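Long-range contacts in transketolase (Campylobacter jejuni, PDB 3L84), which belongs to the transketolase family of thiamine diphosphate-binding enzymes and is built from alpha/beta domains, each around its own beta sheet: residues Ser211-His215 and Lys239-Lys244; Lys171-Ile176 and Ala227-Pro233; His48-Pro53 and Phe75-Tyr81. All coordinates share one frame; numbering follows the deposited sequence.

Contact 1: Ser211-His215 and Lys239-Lys244; sequences SINGH and KTTIAK
The ends of two parallel strands, 208-213 and 234-239, meet here at the C-terminal edge of a sheet, where N213 pairs with K239. K239 N donates to I212 O (2.9 Å, 168° at the hydrogen). Just past the strand, G214 N donates to K239 O at 2.9 Å. One water donates to both K239 O and N213 OD1. That same OD1 accepts from H215 N at 2.8 Å, closing an Asx turn that steers the chain out of the strand. The H215 side chain then continues the link past the strand ends. Its NE2 accepts from T241 N (2.9 Å) along an almost straight line, with the donor at the ring edge, close to the ring plane. ND1 is bonded to D37, so both ring nitrogens are held and the rotation of the imidazole is fixed. K244 lies over one face of this ring. Its CG is 3.7 Å from the ring centroid, a CH-pi contact, and the bend at chi2 (72°) lays CD and CE across the ring. Such pairing of two strand ends joined through helix 217-228 is typical of the beta-alpha-beta crossover in a parallel alpha/beta fold.

Contact 2: Lys171-Ile176 and Ala227-Pro233; sequences KLDNFI and AKKSTKP
P233 packs tightly against the turn at L172 and the start of strand 175-181. Its CA is 3.2 Å from L172 O, and its CB also leans on that oxygen at 3.4 Å. L172 O accepts from F175 N; P233 N has no hydrogen to give it, so the proline meets it through carbon. P233 CB meets the edge of the F175 ring, 4.0 Å from CD2, and the two side chains cross at about a right angle. CG of F175 is anti to the backbone N (chi1 177°), and the ring reaches V124 and A123 of helix 118-137. At the other end of the contact I176 CD1 rests on A227 CB at 3.8 Å and touches K228 CG as well. Both segments are helix-to-strand connections at the N-terminal edge of the parallel sheet. K171, with positive phi, completes a Schellman motif that ends helix 158-169. The other connection leads from helix 217-228 into strand 234-239, which pairs with strand 175-181 through F175 and C234. The D173 side is looser and wetter. D173 CB sits 3.5 Å from S230 O, but its carboxylate reaches the loop through one bound water. This water donates to D173 OD2 (2.7 Å) and to T231 O (2.7 Å), while OD1 forms a salt bridge with K131. Another water lies between F175 O and K232 O, 2.8 Å from the latter. A further water lies between D173 O and A227 O. The two segments share no direct hydrogen bond, so these waters carry the polar part of the contact. The side chains of T231 and K232 start away from the other segment, and both residues are exposed. S230 OG bonds to E208.

Contact 3: His48-Pro53 and Phe75-Tyr81; sequences HNPKNP and FLHLSGY
F75 O is gripped twice by S79, while the F75 ring itself meets H48. S79 N and S79 OG both lie 2.9 Å from F75 O and reach it from opposite faces of the carbonyl plane. S79 OG also sits over one face of the F75 ring. F75 CZ is 4.0 Å from H48 NE2; the two rings are tilted by 30° and slid apart, with little overlap. H48 meets Y81 rim to rim, with planes at 19°. The three rings form a small aromatic cluster. The Y81 ring is clamped on both faces. P50 CA stands over its centre, 3.7 Å from the centroid in a CH-pi contact, and L76 CD2 is 3.6 Å above the plane on the opposite face. P53 CG slides past the ring, 4.1 Å from CE2. The backbone around G80 is a Schellman motif that ends helix 69-79. G80 has positive phi, and its turn carries Y81 over to the proline. It also presents G80 O to K51 NZ, which donates at 2.9 Å in the carbonyl plane. The K51 chain bends at chi2 (-58°) to get there, although its first bond points away. P50 CG presses on S79 O at 3.1 Å, and this buried oxygen has no polar partner in the model. Facing the helix end is a type I turn from N49 to N52. N49 OD1 accepts from K51 N, an Asx turn, with the donor above the carbonyl plane. E301 binds the ND2 groups of N49 and N52, and A293 of the same helix, 293-310, lies against H48 and P50.

Overall arrangement
All three contacts lie in the thiamine diphosphate-binding part of the chain, are partly buried and do not touch each other. Contacts 1 and 2 serve the same parallel sheet and share the unit of strand 208-213, helix 217-228 and strand 234-239. Contact 1 is at the C-terminal edge, contact 2 at the N-terminal edge, with centres about 22 Å apart. The centre of contact 3 lies about 25 Å from that of contact 2; it joins a loop to the end of helix 69-79. Contact 1 has direct backbone bonds and a histidine bond to a backbone N-H. Helix-to-strand connections pack carbon and share waters in contact 2. Contact 3 relies on rings and prolines, with one bond from an exposed lysine.

Contact 1: Ser211-His215 and Lys239-Lys244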
ATOM      1  N   SER A 211      15.528  26.211 -10.921  1.00  9.40           N
ATOM      2  CA  SER A 211      15.070  26.782  -9.668  1.00 10.40           C
ATOM      3  C   SER A 211      14.685  28.228  -9.880  1.00 10.19           C
ATOM      4  O   SER A 211      15.538  29.030 -10.343  1.00 11.47           O
ATOM      5  CB  SER A 211      16.181  26.713  -8.626  1.00 11.39           C
ATOM      6  OG  SER A 211      16.490  25.342  -8.341  1.00 15.96           O
ATOM      7  N   ILE A 212      13.428  28.565  -9.605  1.00  9.18           N
ATOM      8  CA  ILE A 212      12.857  29.893  -9.861  1.00  9.38           C
ATOM      9  C   ILE A 212      12.064  30.442  -8.680  1.00  8.35           C
ATOM     10  O   ILE A 212      11.685  29.701  -7.750  1.00  8.84           O
ATOM     11  CB  ILE A 212      11.902  29.887 -11.079  1.00  9.88           C
ATOM     12  CG1 ILE A 212      10.621  29.084 -10.821  1.00  9.46           C
ATOM     13  CG2 ILE A 212      12.632  29.385 -12.338  1.00 12.70           C
ATOM     14  CD1 ILE A 212       9.597  29.215 -11.916  1.00 10.69           C
ATOM     15  N   ASN A 213      11.794  31.742  -8.774  1.00  8.82           N
ATOM     16  CA  ASN A 213      10.786  32.452  -7.991  1.00  9.04           C
ATOM     17  C   ASN A 213       9.464  32.249  -8.730  1.00  8.26           C
ATOM     18  O   ASN A 213       9.247  32.739  -9.850  1.00  9.09           O
ATOM     19  CB  ASN A 213      11.150  33.941  -7.903  1.00  8.48           C
ATOM     20  CG  ASN A 213      10.135  34.778  -7.155  1.00 11.00           C
ATOM     21  OD1 ASN A 213       9.015  34.391  -6.952  1.00 12.09           O
ATOM     22  ND2 ASN A 213      10.561  35.983  -6.742  1.00 16.52           N
ATOM     23  N   GLY A 214       8.566  31.514  -8.079  1.00  8.37           N
ATOM     24  CA  GLY A 214       7.262  31.193  -8.647  1.00  8.19           C
ATOM     25  C   GLY A 214       6.265  32.325  -8.688  1.00  9.65           C
ATOM     26  O   GLY A 214       5.111  32.108  -9.107  1.00 10.12           O
ATOM     27  N   HIS A 215       6.676  33.532  -8.282  1.00 10.18           N
ATOM     28  CA  HIS A 215       5.854  34.741  -8.428  1.00 10.41           C
ATOM     29  C   HIS A 215       6.429  35.747  -9.398  1.00 11.99           C
ATOM     30  O   HIS A 215       5.919  36.871  -9.494  1.00 13.73           O
ATOM     31  CB  HIS A 215       5.584  35.388  -7.061  1.00 10.23           C
ATOM     32  CG  HIS A 215       4.956  34.438  -6.097  1.00  8.77           C
ATOM     33  ND1 HIS A 215       3.767  33.794  -6.365  1.00  9.16           N
ATOM     34  CD2 HIS A 215       5.366  33.971  -4.896  1.00 10.43           C
ATOM     35  CE1 HIS A 215       3.474  32.976  -5.370  1.00  9.56           C
ATOM     36  NE2 HIS A 215       4.425  33.076  -4.456  1.00 10.87           N
ATOM     37  N   LYS A 239       9.859  28.402  -5.977  1.00  9.44           N
ATOM     38  CA  LYS A 239       9.664  28.896  -4.620  1.00 10.09           C
ATOM     39  C   LYS A 239       8.451  29.816  -4.584  1.00  9.31           C
ATOM     40  O   LYS A 239       8.400  30.800  -5.314  1.00 10.26           O
ATOM     41  CB  LYS A 239      10.907  29.624  -4.159  1.00 10.73           C
ATOM     42  CG  LYS A 239      10.872  29.975  -2.686  1.00 14.04           C
ATOM     43  CD  LYS A 239      12.258  30.348  -2.157  1.00 18.98           C
ATOM     44  CE  LYS A 239      12.173  30.769  -0.703  1.00 23.67           C
ATOM     45  NZ  LYS A 239      11.228  31.917  -0.531  1.00 27.64           N
ATOM     46  N   THR A 240       7.468  29.495  -3.748  1.00 10.19           N
ATOM     47  CA  THR A 240       6.232  30.269  -3.682  1.00 10.17           C
ATOM     48  C   THR A 240       5.894  30.539  -2.226  1.00 10.62           C
ATOM     49  O   THR A 240       6.484  29.985  -1.268  1.00 10.23           O
ATOM     50  CB  THR A 240       5.019  29.572  -4.331  1.00 10.58           C
ATOM     51  OG1 THR A 240       4.669  28.454  -3.522  1.00 14.49           O
ATOM     52  CG2 THR A 240       5.301  29.148  -5.713  1.00 10.23           C
ATOM     53  N   THR A 241       4.993  31.507  -2.063  1.00 10.67           N
ATOM     54  CA  THR A 241       4.418  31.852  -0.780  1.00 10.94           C
ATOM     55  C   THR A 241       3.004  31.266  -0.765  1.00  9.80           C
ATOM     56  O   THR A 241       2.171  31.618  -1.604  1.00 10.54           O
ATOM     57  CB  THR A 241       4.365  33.364  -0.611  1.00 11.27           C
ATOM     58  OG1 THR A 241       5.719  33.872  -0.566  1.00 13.29           O
ATOM     59  CG2 THR A 241       3.638  33.738   0.658  1.00 12.78           C
ATOM     60  N   ILE A 242       2.716  30.378   0.170  1.00  8.98           N
ATOM     61  CA  ILE A 242       1.362  29.857   0.266  1.00  9.57           C
ATOM     62  C   ILE A 242       0.428  31.039   0.590  1.00  9.35           C
ATOM     63  O   ILE A 242       0.788  31.956   1.307  1.00  9.38           O
ATOM     64  CB  ILE A 242       1.220  28.710   1.277  1.00  9.87           C
ATOM     65  CG1 ILE A 242      -0.086  27.950   1.009  1.00 10.08           C
ATOM     66  CG2 ILE A 242       1.318  29.178   2.745  1.00 10.22           C
ATOM     67  CD1 ILE A 242      -0.245  26.698   1.870  1.00 12.51           C
ATOM     68  N   ALA A 243      -0.737  31.033  -0.045  1.00  9.27           N
ATOM     69  CA  ALA A 243      -1.712  32.117   0.120  1.00  9.18           C
ATOM     70  C   ALA A 243      -1.154  33.476  -0.326  1.00  8.80           C
ATOM     71  O   ALA A 243      -1.520  34.535   0.179  1.00  9.10           O
ATOM     72  CB  ALA A 243      -2.252  32.157   1.550  1.00  9.62           C
ATOM     73  N   LYS A 244      -0.253  33.439  -1.293  1.00  9.03           N
ATOM     74  CA  LYS A 244       0.266  34.684  -1.892  1.00  8.97           C
ATOM     75  C   LYS A 244      -0.868  35.613  -2.288  1.00  9.38           C
ATOM     76  O   LYS A 244      -1.808  35.206  -2.965  1.00  9.29           O
ATOM     77  CB  LYS A 244       1.131  34.375  -3.111  1.00  9.99           C
ATOM     78  CG  LYS A 244       1.714  35.604  -3.841  1.00 10.45           C
ATOM     79  CD  LYS A 244       2.830  36.310  -3.059  1.00 11.64           C
ATOM     80  CE  LYS A 244       3.440  37.410  -3.869  1.00 12.45           C
ATOM     81  NZ  LYS A 244       4.506  38.129  -3.097  1.00 14.92           N
TER
HETATM   82  O   HOH W   1       8.966  33.284  -4.217  1.00 16.46           O

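Contact 2: Lys171-Ile176 and Ala227-Pro233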
ATOM      1  N   LYS A 171      14.311   8.453 -20.185  1.00  9.42           N
ATOM      2  CA  LYS A 171      14.693   9.703 -20.845  1.00  9.88           C
ATOM      3  C   LYS A 171      13.436  10.410 -21.319  1.00  9.70           C
ATOM      4  O   LYS A 171      13.268  10.767 -22.497  1.00  9.58           O
ATOM      5  CB  LYS A 171      15.650   9.426 -22.001  1.00 10.96           C
ATOM      6  CG  LYS A 171      16.963   8.805 -21.547  1.00 12.46           C
ATOM      7  CD  LYS A 171      17.884   8.542 -22.759  1.00 17.60           C
ATOM      8  CE  LYS A 171      19.344   8.287 -22.346  1.00 22.62           C
ATOM      9  NZ  LYS A 171      19.537   7.473 -21.135  1.00 26.51           N
ATOM     10  N   LEU A 172      12.534  10.634 -20.372  1.00  8.24           N
ATOM     11  CA  LEU A 172      11.234  11.238 -20.692  1.00  8.35           C
ATOM     12  C   LEU A 172      11.345  12.762 -20.820  1.00  7.93           C
ATOM     13  O   LEU A 172      10.944  13.533 -19.919  1.00  8.82           O
ATOM     14  CB  LEU A 172      10.185  10.863 -19.656  1.00  8.08           C
ATOM     15  CG  LEU A 172       9.907   9.368 -19.506  1.00  8.73           C
ATOM     16  CD1 LEU A 172       8.804   9.096 -18.471  1.00  9.18           C
ATOM     17  CD2 LEU A 172       9.532   8.713 -20.866  1.00  8.47           C
ATOM     18  N   ASP A 173      11.830  13.188 -21.983  1.00  7.65           N
ATOM     19  CA  ASP A 173      12.055  14.591 -22.291  1.00  7.93           C
ATOM     20  C   ASP A 173      10.815  15.311 -22.808  1.00  8.68           C
ATOM     21  O   ASP A 173      10.871  16.367 -23.426  1.00  8.90           O
ATOM     22  CB  ASP A 173      13.217  14.723 -23.290  1.00  8.43           C
ATOM     23  CG  ASP A 173      12.934  14.036 -24.613  1.00  9.41           C
ATOM     24  OD1 ASP A 173      11.813  13.546 -24.867  1.00 11.97           O
ATOM     25  OD2 ASP A 173      13.854  14.046 -25.477  1.00 13.47           O
ATOM     26  N   ASN A 174       9.679  14.694 -22.517  1.00  7.66           N
ATOM     27  CA  ASN A 174       8.355  15.266 -22.672  1.00  7.68           C
ATOM     28  C   ASN A 174       7.686  15.592 -21.346  1.00  8.19           C
ATOM     29  O   ASN A 174       6.552  16.071 -21.330  1.00  8.01           O
ATOM     30  CB  ASN A 174       7.472  14.335 -23.524  1.00  8.11           C
ATOM     31  CG  ASN A 174       7.345  12.921 -22.968  1.00  7.63           C
ATOM     32  OD1 ASN A 174       8.025  12.541 -22.018  1.00  8.62           O
ATOM     33  ND2 ASN A 174       6.473  12.115 -23.609  1.00  9.44           N
ATOM     34  N   PHE A 175       8.385  15.367 -20.245  1.00  7.86           N
ATOM     35  CA  PHE A 175       7.816  15.488 -18.895  1.00  7.86           C
ATOM     36  C   PHE A 175       8.405  16.689 -18.168  1.00  7.60           C
ATOM     37  O   PHE A 175       9.626  16.796 -18.008  1.00  7.33           O
ATOM     38  CB  PHE A 175       8.139  14.207 -18.114  1.00  7.96           C
ATOM     39  CG  PHE A 175       7.682  14.175 -16.680  1.00  9.12           C
ATOM     40  CD1 PHE A 175       6.422  14.619 -16.323  1.00 11.49           C
ATOM     41  CD2 PHE A 175       8.514  13.727 -15.700  1.00 10.40           C
ATOM     42  CE1 PHE A 175       5.991  14.556 -14.993  1.00 11.78           C
ATOM     43  CE2 PHE A 175       8.087  13.657 -14.379  1.00 11.20           C
ATOM     44  CZ  PHE A 175       6.828  14.064 -14.026  1.00  9.13           C
ATOM     45  N   ILE A 176       7.531  17.554 -17.675  1.00  7.75           N
ATOM     46  CA  ILE A 176       7.883  18.762 -16.950  1.00  8.54           C
ATOM     47  C   ILE A 176       7.122  18.768 -15.631  1.00  8.62           C
ATOM     48  O   ILE A 176       5.911  18.850 -15.610  1.00  7.85           O
ATOM     49  CB  ILE A 176       7.606  20.026 -17.788  1.00  8.93           C
ATOM     50  CG1 ILE A 176       8.408  20.015 -19.081  1.00  8.59           C
ATOM     51  CG2 ILE A 176       7.927  21.263 -16.976  1.00  9.80           C
ATOM     52  CD1 ILE A 176       8.063  21.123 -20.083  1.00 10.41           C
ATOM     53  N   ALA A 227      12.671  24.352 -20.059  1.00  8.88           N
ATOM     54  CA  ALA A 227      12.175  22.996 -19.788  1.00  9.18           C
ATOM     55  C   ALA A 227      11.672  22.317 -21.063  1.00  9.77           C
ATOM     56  O   ALA A 227      11.924  21.134 -21.254  1.00  9.41           O
ATOM     57  CB  ALA A 227      11.085  23.045 -18.754  1.00  9.40           C
ATOM     58  N   LYS A 228      11.002  23.073 -21.927  1.00  9.59           N
ATOM     59  CA  LYS A 228      10.456  22.525 -23.168  1.00 10.06           C
ATOM     60  C   LYS A 228      11.515  22.039 -24.146  1.00 10.76           C
ATOM     61  O   LYS A 228      11.215  21.200 -25.002  1.00 12.88           O
ATOM     62  CB  LYS A 228       9.499  23.541 -23.807  1.00 10.22           C
ATOM     63  CG  LYS A 228       8.224  23.678 -22.997  1.00 11.67           C
ATOM     64  CD  LYS A 228       7.409  24.882 -23.267  1.00 14.44           C
ATOM     65  CE  LYS A 228       6.838  24.935 -24.640  1.00 15.96           C
ATOM     66  NZ  LYS A 228       6.462  26.381 -25.053  1.00 14.22           N
ATOM     67  N   LYS A 229      12.737  22.536 -24.002  1.00 10.45           N
ATOM     68  CA  LYS A 229      13.873  22.150 -24.866  1.00 11.48           C
ATOM     69  C   LYS A 229      14.788  21.137 -24.218  1.00 10.83           C
ATOM     70  O   LYS A 229      15.791  20.758 -24.805  1.00 12.30           O
ATOM     71  CB  LYS A 229      14.718  23.369 -25.293  1.00 11.73           C
ATOM     72  CG  LYS A 229      13.960  24.394 -26.041  1.00 17.92           C
ATOM     73  CD  LYS A 229      14.888  25.436 -26.583  1.00 23.14           C
ATOM     74  CE  LYS A 229      15.540  26.268 -25.505  1.00 25.34           C
ATOM     75  NZ  LYS A 229      16.132  27.501 -26.111  1.00 28.00           N
ATOM     76  N   SER A 230      14.444  20.686 -23.013  1.00 10.24           N
ATOM     77  CA  SER A 230      15.319  19.784 -22.255  1.00 10.63           C
ATOM     78  C   SER A 230      15.467  18.446 -22.994  1.00 10.77           C
ATOM     79  O   SER A 230      14.530  17.970 -23.659  1.00 13.21           O
ATOM     80  CB  SER A 230      14.773  19.567 -20.838  1.00  9.52           C
ATOM     81  OG  SER A 230      15.704  18.833 -20.067  1.00 11.86           O
ATOM     82  N   THR A 231      16.635  17.839 -22.872  1.00 10.69           N
ATOM     83  CA  THR A 231      16.800  16.450 -23.342  1.00 11.22           C
ATOM     84  C   THR A 231      16.575  15.416 -22.208  1.00  9.90           C
ATOM     85  O   THR A 231      16.799  14.246 -22.409  1.00 10.50           O
ATOM     86  CB  THR A 231      18.143  16.236 -23.948  1.00 12.83           C
ATOM     87  OG1 THR A 231      19.113  16.493 -22.935  1.00 13.45           O
ATOM     88  CG2 THR A 231      18.326  17.163 -25.185  1.00 15.13           C
ATOM     89  N   LYS A 232      16.119  15.894 -21.045  1.00  9.37           N
ATOM     90  CA  LYS A 232      15.849  15.093 -19.872  1.00  9.74           C
ATOM     91  C   LYS A 232      14.449  15.411 -19.379  1.00  8.87           C
ATOM     92  O   LYS A 232      13.895  16.459 -19.696  1.00  8.71           O
ATOM     93  CB  LYS A 232      16.851  15.453 -18.768  1.00  9.80           C
ATOM     94  CG  LYS A 232      18.264  15.059 -19.075  1.00 11.94           C
ATOM     95  CD  LYS A 232      19.193  15.474 -17.941  1.00 14.12           C
ATOM     96  CE  LYS A 232      20.657  15.146 -18.224  1.00 19.23           C
ATOM     97  NZ  LYS A 232      21.490  16.337 -17.972  1.00 24.60           N
ATOM     98  N   PRO A 233      13.863  14.515 -18.570  1.00  8.86           N
ATOM     99  CA  PRO A 233      12.726  14.981 -17.758  1.00  9.11           C
ATOM    100  C   PRO A 233      13.191  16.190 -16.970  1.00  8.88           C
ATOM    101  O   PRO A 233      14.368  16.234 -16.577  1.00  7.86           O
ATOM    102  CB  PRO A 233      12.382  13.762 -16.867  1.00  9.40           C
ATOM    103  CG  PRO A 233      13.652  12.941 -16.838  1.00  9.59           C
ATOM    104  CD  PRO A 233      14.265  13.148 -18.197  1.00  8.50           C
TER
HETATM  105  O   HOH W   2      10.396  19.056 -22.093  1.00 12.81           O
HETATM  106  O   HOH W   3      12.306  18.245 -24.634  1.00 18.66           O
HETATM  107  O   HOH W   4      16.371  13.139 -24.886  1.00 22.91           O
HETATM  108  O   HOH W   5      11.268  17.199 -20.269  1.00  9.74           O

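Contact 3: His48-Pro53 and Phe75-Tyr81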
ATOM      1  N   HIS A  48      -3.897  22.758 -26.112  1.00  9.02           N
ATOM      2  CA  HIS A  48      -5.115  22.035 -25.750  1.00  8.79           C
ATOM      3  C   HIS A  48      -6.312  22.629 -26.460  1.00  8.85           C
ATOM      4  O   HIS A  48      -6.300  23.801 -26.842  1.00  9.17           O
ATOM      5  CB  HIS A  48      -5.306  22.036 -24.218  1.00  8.62           C
ATOM      6  CG  HIS A  48      -5.584  23.368 -23.575  1.00  9.84           C
ATOM      7  ND1 HIS A  48      -4.776  24.493 -23.660  1.00 12.40           N
ATOM      8  CD2 HIS A  48      -6.586  23.695 -22.736  1.00  8.11           C
ATOM      9  CE1 HIS A  48      -5.312  25.464 -22.926  1.00  7.08           C
ATOM     10  NE2 HIS A  48      -6.402  24.994 -22.339  1.00 13.89           N
ATOM     11  N   ASN A  49      -7.330  21.803 -26.651  1.00  8.09           N
ATOM     12  CA  ASN A  49      -8.587  22.240 -27.239  1.00  8.12           C
ATOM     13  C   ASN A  49      -9.725  22.116 -26.213  1.00  8.13           C
ATOM     14  O   ASN A  49     -10.215  21.029 -25.965  1.00  8.94           O
ATOM     15  CB  ASN A  49      -8.940  21.444 -28.492  1.00  8.08           C
ATOM     16  CG  ASN A  49     -10.154  22.011 -29.173  1.00  9.35           C
ATOM     17  OD1 ASN A  49     -10.785  22.952 -28.634  1.00  8.77           O
ATOM     18  ND2 ASN A  49     -10.455  21.526 -30.363  1.00  9.04           N
ATOM     19  N   PRO A  50     -10.106  23.237 -25.571  1.00  8.65           N
ATOM     20  CA  PRO A  50     -11.179  23.198 -24.580  1.00  8.47           C
ATOM     21  C   PRO A  50     -12.480  22.573 -25.109  1.00  9.43           C
ATOM     22  O   PRO A  50     -13.265  22.061 -24.324  1.00 10.26           O
ATOM     23  CB  PRO A  50     -11.352  24.681 -24.215  1.00  9.83           C
ATOM     24  CG  PRO A  50     -10.050  25.307 -24.501  1.00 10.79           C
ATOM     25  CD  PRO A  50      -9.577  24.595 -25.764  1.00 10.25           C
ATOM     26  N   LYS A  51     -12.738  22.646 -26.414  1.00  8.90           N
ATOM     27  CA  LYS A  51     -13.969  22.093 -26.973  1.00  9.59           C
ATOM     28  C   LYS A  51     -13.791  20.632 -27.410  1.00 10.06           C
ATOM     29  O   LYS A  51     -14.759  19.981 -27.824  1.00 11.31           O
ATOM     30  CB  LYS A  51     -14.453  22.940 -28.153  1.00 10.10           C
ATOM     31  CG  LYS A  51     -14.697  24.396 -27.795  1.00 12.39           C
ATOM     32  CD  LYS A  51     -15.711  24.582 -26.675  1.00 15.71           C
ATOM     33  CE  LYS A  51     -16.130  26.057 -26.544  1.00 18.75           C
ATOM     34  NZ  LYS A  51     -16.839  26.380 -25.250  1.00 22.99           N
ATOM     35  N   ASN A  52     -12.565  20.102 -27.318  1.00  9.85           N
ATOM     36  CA  ASN A  52     -12.316  18.656 -27.523  1.00  8.93           C
ATOM     37  C   ASN A  52     -11.229  18.180 -26.570  1.00  9.53           C
ATOM     38  O   ASN A  52     -10.062  18.038 -26.937  1.00  8.41           O
ATOM     39  CB  ASN A  52     -11.949  18.274 -28.955  1.00  9.52           C
ATOM     40  CG  ASN A  52     -11.743  16.790 -29.092  1.00  8.78           C
ATOM     41  OD1 ASN A  52     -12.139  16.021 -28.185  1.00  9.70           O
ATOM     42  ND2 ASN A  52     -11.103  16.347 -30.156  1.00  9.66           N
ATOM     43  N   PRO A  53     -11.629  17.872 -25.349  1.00  9.23           N
ATOM     44  CA  PRO A  53     -10.697  17.382 -24.339  1.00  9.83           C
ATOM     45  C   PRO A  53     -10.120  15.996 -24.634  1.00 10.09           C
ATOM     46  O   PRO A  53      -9.295  15.524 -23.862  1.00 11.43           O
ATOM     47  CB  PRO A  53     -11.549  17.351 -23.058  1.00 10.56           C
ATOM     48  CG  PRO A  53     -12.634  18.315 -23.343  1.00 11.97           C
ATOM     49  CD  PRO A  53     -12.952  18.163 -24.771  1.00 10.19           C
ATOM     50  N   PHE A  75      -9.437  27.560 -13.912  1.00  6.80           N
ATOM     51  CA  PHE A  75      -8.748  27.554 -15.196  1.00  7.27           C
ATOM     52  C   PHE A  75      -9.579  26.886 -16.295  1.00  7.17           C
ATOM     53  O   PHE A  75      -9.663  27.397 -17.412  1.00  7.34           O
ATOM     54  CB  PHE A  75      -7.397  26.872 -15.037  1.00  7.43           C
ATOM     55  CG  PHE A  75      -6.656  26.698 -16.330  1.00  7.59           C
ATOM     56  CD1 PHE A  75      -6.207  27.796 -17.026  1.00  9.87           C
ATOM     57  CD2 PHE A  75      -6.496  25.452 -16.888  1.00 10.56           C
ATOM     58  CE1 PHE A  75      -5.556  27.642 -18.252  1.00 11.31           C
ATOM     59  CE2 PHE A  75      -5.830  25.307 -18.104  1.00 10.98           C
ATOM     60  CZ  PHE A  75      -5.363  26.405 -18.761  1.00 12.34           C
ATOM     61  N   LEU A  76     -10.226  25.764 -15.993  1.00  7.30           N
ATOM     62  CA  LEU A  76     -11.059  25.093 -17.018  1.00  7.63           C
ATOM     63  C   LEU A  76     -12.223  25.988 -17.428  1.00  7.08           C
ATOM     64  O   LEU A  76     -12.532  26.135 -18.623  1.00  7.38           O
ATOM     65  CB  LEU A  76     -11.564  23.745 -16.516  1.00  8.03           C
ATOM     66  CG  LEU A  76     -10.505  22.695 -16.232  1.00  8.31           C
ATOM     67  CD1 LEU A  76     -11.130  21.404 -15.651  1.00 10.07           C
ATOM     68  CD2 LEU A  76      -9.680  22.340 -17.486  1.00 10.25           C
ATOM     69  N   HIS A  77     -12.880  26.627 -16.460  1.00  6.83           N
ATOM     70  CA  HIS A  77     -13.981  27.533 -16.775  1.00  6.33           C
ATOM     71  C   HIS A  77     -13.496  28.705 -17.648  1.00  6.32           C
ATOM     72  O   HIS A  77     -14.077  29.045 -18.674  1.00  6.79           O
ATOM     73  CB  HIS A  77     -14.604  28.106 -15.498  1.00  6.78           C
ATOM     74  CG  HIS A  77     -15.665  29.103 -15.798  1.00  7.23           C
ATOM     75  ND1 HIS A  77     -15.554  30.457 -15.558  1.00 11.98           N
ATOM     76  CD2 HIS A  77     -16.830  28.930 -16.459  1.00  6.08           C
ATOM     77  CE1 HIS A  77     -16.643  31.064 -16.011  1.00  6.59           C
ATOM     78  NE2 HIS A  77     -17.422  30.161 -16.573  1.00 11.21           N
ATOM     79  N   LEU A  78     -12.421  29.341 -17.216  1.00  6.01           N
ATOM     80  CA  LEU A  78     -11.898  30.512 -17.927  1.00  7.13           C
ATOM     81  C   LEU A  78     -11.437  30.186 -19.337  1.00  7.56           C
ATOM     82  O   LEU A  78     -11.541  31.024 -20.229  1.00  7.54           O
ATOM     83  CB  LEU A  78     -10.745  31.140 -17.153  1.00  6.54           C
ATOM     84  CG  LEU A  78     -11.174  31.860 -15.873  1.00  6.89           C
ATOM     85  CD1 LEU A  78      -9.974  32.037 -14.915  1.00  9.85           C
ATOM     86  CD2 LEU A  78     -11.788  33.224 -16.201  1.00  9.99           C
ATOM     87  N   SER A  79     -10.895  28.996 -19.529  1.00  6.85           N
ATOM     88  CA  SER A  79     -10.369  28.574 -20.823  1.00  8.30           C
ATOM     89  C   SER A  79     -11.408  28.098 -21.797  1.00  8.56           C
ATOM     90  O   SER A  79     -11.059  27.847 -22.978  1.00  9.32           O
ATOM     91  CB  SER A  79      -9.334  27.463 -20.647  1.00  9.82           C
ATOM     92  OG  SER A  79      -8.242  27.936 -19.903  1.00 12.21           O
ATOM     93  N   GLY A  80     -12.677  27.935 -21.373  1.00  8.14           N
ATOM     94  CA  GLY A  80     -13.735  27.556 -22.293  1.00  8.27           C
ATOM     95  C   GLY A  80     -14.144  26.114 -22.276  1.00  8.25           C
ATOM     96  O   GLY A  80     -14.885  25.690 -23.180  1.00  9.06           O
ATOM     97  N   TYR A  81     -13.739  25.353 -21.273  1.00  7.24           N
ATOM     98  CA  TYR A  81     -14.218  23.988 -21.117  1.00  8.08           C
ATOM     99  C   TYR A  81     -15.670  24.018 -20.677  1.00  8.87           C
ATOM    100  O   TYR A  81     -16.212  25.062 -20.297  1.00  8.88           O
ATOM    101  CB  TYR A  81     -13.371  23.246 -20.103  1.00  7.86           C
ATOM    102  CG  TYR A  81     -11.993  22.865 -20.584  1.00  8.45           C
ATOM    103  CD1 TYR A  81     -10.975  23.783 -20.627  1.00  7.42           C
ATOM    104  CD2 TYR A  81     -11.699  21.564 -20.981  1.00  7.89           C
ATOM    105  CE1 TYR A  81      -9.692  23.414 -21.040  1.00  8.64           C
ATOM    106  CE2 TYR A  81     -10.436  21.204 -21.410  1.00  8.05           C
ATOM    107  CZ  TYR A  81      -9.458  22.116 -21.477  1.00  8.57           C
ATOM    108  OH  TYR A  81      -8.175  21.774 -21.873  1.00 10.13           O
TER